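Local coordinates for sensor protein (Shewanella oneidensis, PDB 3LIC) that probably senses an extracellular signal through its PDC-fold domain and relays it across the membrane to its own cytoplasmic kinase part, at residues K88-Y93 and Y103-A108. Residues are numbered along the deposited sequence; the frame is centred on the assembly and turned at random.
Sequences KLFSPY and YLDIGA
Tyr93 and Leu104 face each other as a hydrogen-bonded pair of an antiparallel hairpin, with Leu104 N donating to Tyr93 O at 3.1 Å, and the next pair, Pro92 with Asp105, is a non-hydrogen-bonded one whose CA atoms come to 4.2 Å. Beyond it Ile106 N still donates to Ser91 O (2.9 Å), although Ile106 already opens a short helix. Asp105 thus ends a strand and N-caps a helix at once, an instance of one side chain serving two stretches of backbone. With chi1 at 177° the carboxylate swings away from the backbone N of Asp105, and OD1 takes Gly107 N in the capping bond and, across the contact, Ser91 N at 2.8 Å. The two donors approach from opposite faces of the carboxylate, which pins it between the helix start and the 88-93 segment. The other oxygen, OD2, meets the edge of the Phe90 ring at CD1 (3.4 Å), ring and carboxylate standing nearly perpendicular, while a water bridges OD2 to Leu89 O. In the PDC fold of this extracellular sensor domain, the hairpin of strands 92-96 and 101-105 forms one margin of the antiparallel sheet, with 101-105 outermost and strand 74-79 beyond 92-96. On the sheet face bearing Pro92, the Tyr103 ring runs alongside the proline and receives Pro92 CB at its edge, at CE1 (3.7 Å); helix 55-68 touches both residues. On the Tyr93 face, Ile106 CD1 makes an off-centre CH-pi contact, 4.1 Å from the ring centroid, and Leu104 CD2 lies in the ring plane beside Tyr93 CD2 (3.8 Å). The phenol end of Tyr93 reaches past both aliphatic chains to a hydrogen bond with Asp166. Farther back, Leu89 CB rests against Gly107 O.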
ATOM      1  N   LYS A  88      16.997  10.533  21.486  1.00 28.53           N
ATOM      2  CA  LYS A  88      15.938   9.644  21.837  1.00 27.01           C
ATOM      3  C   LYS A  88      15.414   8.926  20.572  1.00 25.46           C
ATOM      4  O   LYS A  88      15.474   7.677  20.482  1.00 23.42           O
ATOM      5  CB  LYS A  88      14.827  10.384  22.552  1.00 27.60           C
ATOM      6  CG  LYS A  88      13.918   9.466  23.376  1.00 31.47           C
ATOM      7  CD  LYS A  88      13.276  10.290  24.492  1.00 37.26           C
ATOM      8  CE  LYS A  88      11.964   9.702  24.959  1.00 39.44           C
ATOM      9  NZ  LYS A  88      11.104   9.429  23.827  1.00 37.58           N
ATOM     10  N   LEU A  89      14.943   9.741  19.619  1.00 22.68           N
ATOM     11  CA  LEU A  89      14.263   9.295  18.414  1.00 22.45           C
ATOM     12  C   LEU A  89      15.231   9.542  17.291  1.00 21.55           C
ATOM     13  O   LEU A  89      15.908  10.581  17.264  1.00 21.29           O
ATOM     14  CB  LEU A  89      12.955  10.094  18.171  1.00 21.33           C
ATOM     15  CG  LEU A  89      11.821   9.917  19.225  1.00 19.93           C
ATOM     16  CD1 LEU A  89      10.600  10.648  18.766  1.00 18.25           C
ATOM     17  CD2 LEU A  89      11.471   8.427  19.516  1.00 20.46           C
ATOM     18  N   PHE A  90      15.351   8.592  16.380  1.00 19.26           N
ATOM     19  CA  PHE A  90      16.215   8.837  15.243  1.00 16.98           C
ATOM     20  C   PHE A  90      15.665   8.048  14.081  1.00 15.36           C
ATOM     21  O   PHE A  90      15.573   6.848  14.139  1.00 15.30           O
ATOM     22  CB  PHE A  90      17.676   8.430  15.595  1.00 16.81           C
ATOM     23  CG  PHE A  90      18.708   8.589  14.422  1.00 15.20           C
ATOM     24  CD1 PHE A  90      18.829   9.779  13.712  1.00 15.28           C
ATOM     25  CD2 PHE A  90      19.617   7.564  14.137  1.00 16.67           C
ATOM     26  CE1 PHE A  90      19.760   9.941  12.674  1.00 15.39           C
ATOM     27  CE2 PHE A  90      20.591   7.703  13.119  1.00 12.41           C
ATOM     28  CZ  PHE A  90      20.642   8.888  12.362  1.00 14.77           C
ATOM     29  N   SER A  91      15.297   8.729  13.003  1.00 14.14           N
ATOM     30  CA  SER A  91      14.712   8.043  11.883  1.00 10.89           C
ATOM     31  C   SER A  91      14.901   8.751  10.557  1.00 10.93           C
ATOM     32  O   SER A  91      13.968   9.277   9.953  1.00  8.64           O
ATOM     33  CB  SER A  91      13.265   7.667  12.177  1.00 10.31           C
ATOM     34  OG  SER A  91      12.572   7.254  11.006  1.00 12.32           O
ATOM     35  N   PRO A  92      16.143   8.701  10.051  1.00 12.51           N
ATOM     36  CA  PRO A  92      16.384   9.172   8.676  1.00 12.42           C
ATOM     37  C   PRO A  92      15.344   8.631   7.686  1.00 13.09           C
ATOM     38  O   PRO A  92      14.990   7.460   7.748  1.00 13.45           O
ATOM     39  CB  PRO A  92      17.740   8.570   8.354  1.00 12.02           C
ATOM     40  CG  PRO A  92      18.421   8.459   9.766  1.00 14.76           C
ATOM     41  CD  PRO A  92      17.334   8.075  10.680  1.00  9.92           C
ATOM     42  N   TYR A  93      14.927   9.455   6.736  1.00 13.52           N
ATOM     43  CA  TYR A  93      13.875   9.087   5.807  1.00 13.91           C
ATOM     44  C   TYR A  93      14.044   9.890   4.535  1.00 14.05           C
ATOM     45  O   TYR A  93      14.258  11.092   4.602  1.00 15.60           O
ATOM     46  CB  TYR A  93      12.529   9.456   6.463  1.00 14.12           C
ATOM     47  CG  TYR A  93      11.328   9.307   5.576  1.00 14.73           C
ATOM     48  CD1 TYR A  93      10.919   8.033   5.110  1.00 14.14           C
ATOM     49  CD2 TYR A  93      10.552  10.420   5.232  1.00 13.77           C
ATOM     50  CE1 TYR A  93       9.793   7.892   4.282  1.00 11.21           C
ATOM     51  CE2 TYR A  93       9.426  10.275   4.429  1.00 11.25           C
ATOM     52  CZ  TYR A  93       9.067   9.036   3.954  1.00 10.81           C
ATOM     53  OH  TYR A  93       7.927   8.941   3.193  1.00 14.71           O
ATOM     54  N   TYR A 103      14.825  14.878   2.335  1.00 16.74           N
ATOM     55  CA  TYR A 103      15.281  14.114   3.437  1.00 17.35           C
ATOM     56  C   TYR A 103      14.809  14.760   4.773  1.00 19.30           C
ATOM     57  O   TYR A 103      14.770  16.014   4.897  1.00 21.23           O
ATOM     58  CB  TYR A 103      16.790  14.034   3.424  1.00 15.48           C
ATOM     59  CG  TYR A 103      17.305  13.557   4.778  1.00 16.57           C
ATOM     60  CD1 TYR A 103      17.393  12.193   5.079  1.00 14.71           C
ATOM     61  CD2 TYR A 103      17.675  14.477   5.777  1.00 17.14           C
ATOM     62  CE1 TYR A 103      17.823  11.742   6.358  1.00 16.20           C
ATOM     63  CE2 TYR A 103      18.157  14.027   7.030  1.00 20.25           C
ATOM     64  CZ  TYR A 103      18.223  12.639   7.293  1.00 18.28           C
ATOM     65  OH  TYR A 103      18.649  12.214   8.544  1.00 21.38           O
ATOM     66  N   LEU A 104      14.425  13.945   5.762  1.00 18.20           N
ATOM     67  CA  LEU A 104      14.313  14.469   7.110  1.00 18.72           C
ATOM     68  C   LEU A 104      14.556  13.342   8.066  1.00 18.82           C
ATOM     69  O   LEU A 104      14.303  12.168   7.730  1.00 20.23           O
ATOM     70  CB  LEU A 104      12.944  15.117   7.418  1.00 19.18           C
ATOM     71  CG  LEU A 104      11.691  14.250   7.521  1.00 22.14           C
ATOM     72  CD1 LEU A 104      10.564  14.928   8.363  1.00 23.09           C
ATOM     73  CD2 LEU A 104      11.252  14.022   6.109  1.00 23.39           C
ATOM     74  N   ASP A 105      15.065  13.697   9.227  1.00 17.27           N
ATOM     75  CA  ASP A 105      15.048  12.822  10.331  1.00 17.73           C
ATOM     76  C   ASP A 105      13.647  12.907  10.966  1.00 18.35           C
ATOM     77  O   ASP A 105      13.302  13.907  11.632  1.00 17.57           O
ATOM     78  CB  ASP A 105      16.148  13.214  11.327  1.00 16.73           C
ATOM     79  CG  ASP A 105      16.126  12.357  12.536  1.00 18.89           C
ATOM     80  OD1 ASP A 105      15.261  11.460  12.623  1.00 18.32           O
ATOM     81  OD2 ASP A 105      16.946  12.564  13.436  1.00 22.28           O
ATOM     82  N   ILE A 106      12.821  11.872  10.750  1.00 16.73           N
ATOM     83  CA  ILE A 106      11.451  11.930  11.250  1.00 15.08           C
ATOM     84  C   ILE A 106      11.438  12.128  12.792  1.00 15.93           C
ATOM     85  O   ILE A 106      10.571  12.750  13.340  1.00 16.28           O
ATOM     86  CB  ILE A 106      10.707  10.648  10.825  1.00 15.38           C
ATOM     87  CG1 ILE A 106      10.485  10.633   9.313  1.00 11.17           C
ATOM     88  CG2 ILE A 106       9.367  10.485  11.487  1.00 12.56           C
ATOM     89  CD1 ILE A 106       9.665   9.365   8.863  1.00 10.93           C
ATOM     90  N   GLY A 107      12.435  11.623  13.496  1.00 16.94           N
ATOM     91  CA  GLY A 107      12.375  11.653  14.944  1.00 17.72           C
ATOM     92  C   GLY A 107      12.753  13.053  15.483  1.00 19.29           C
ATOM     93  O   GLY A 107      12.556  13.323  16.646  1.00 19.85           O
ATOM     94  N   ALA A 108      13.292  13.934  14.638  1.00 18.94           N
ATOM     95  CA  ALA A 108      13.694  15.291  15.041  1.00 19.14           C
ATOM     96  C   ALA A 108      12.690  16.281  14.474  1.00 19.01           C
ATOM     97  O   ALA A 108      12.269  17.224  15.172  1.00 20.47           O
ATOM     98  CB  ALA A 108      15.160  15.632  14.524  1.00 16.39           C
TER
HETATM   99  O   HOH W   1      17.041  12.460  15.889  1.00 21.62           O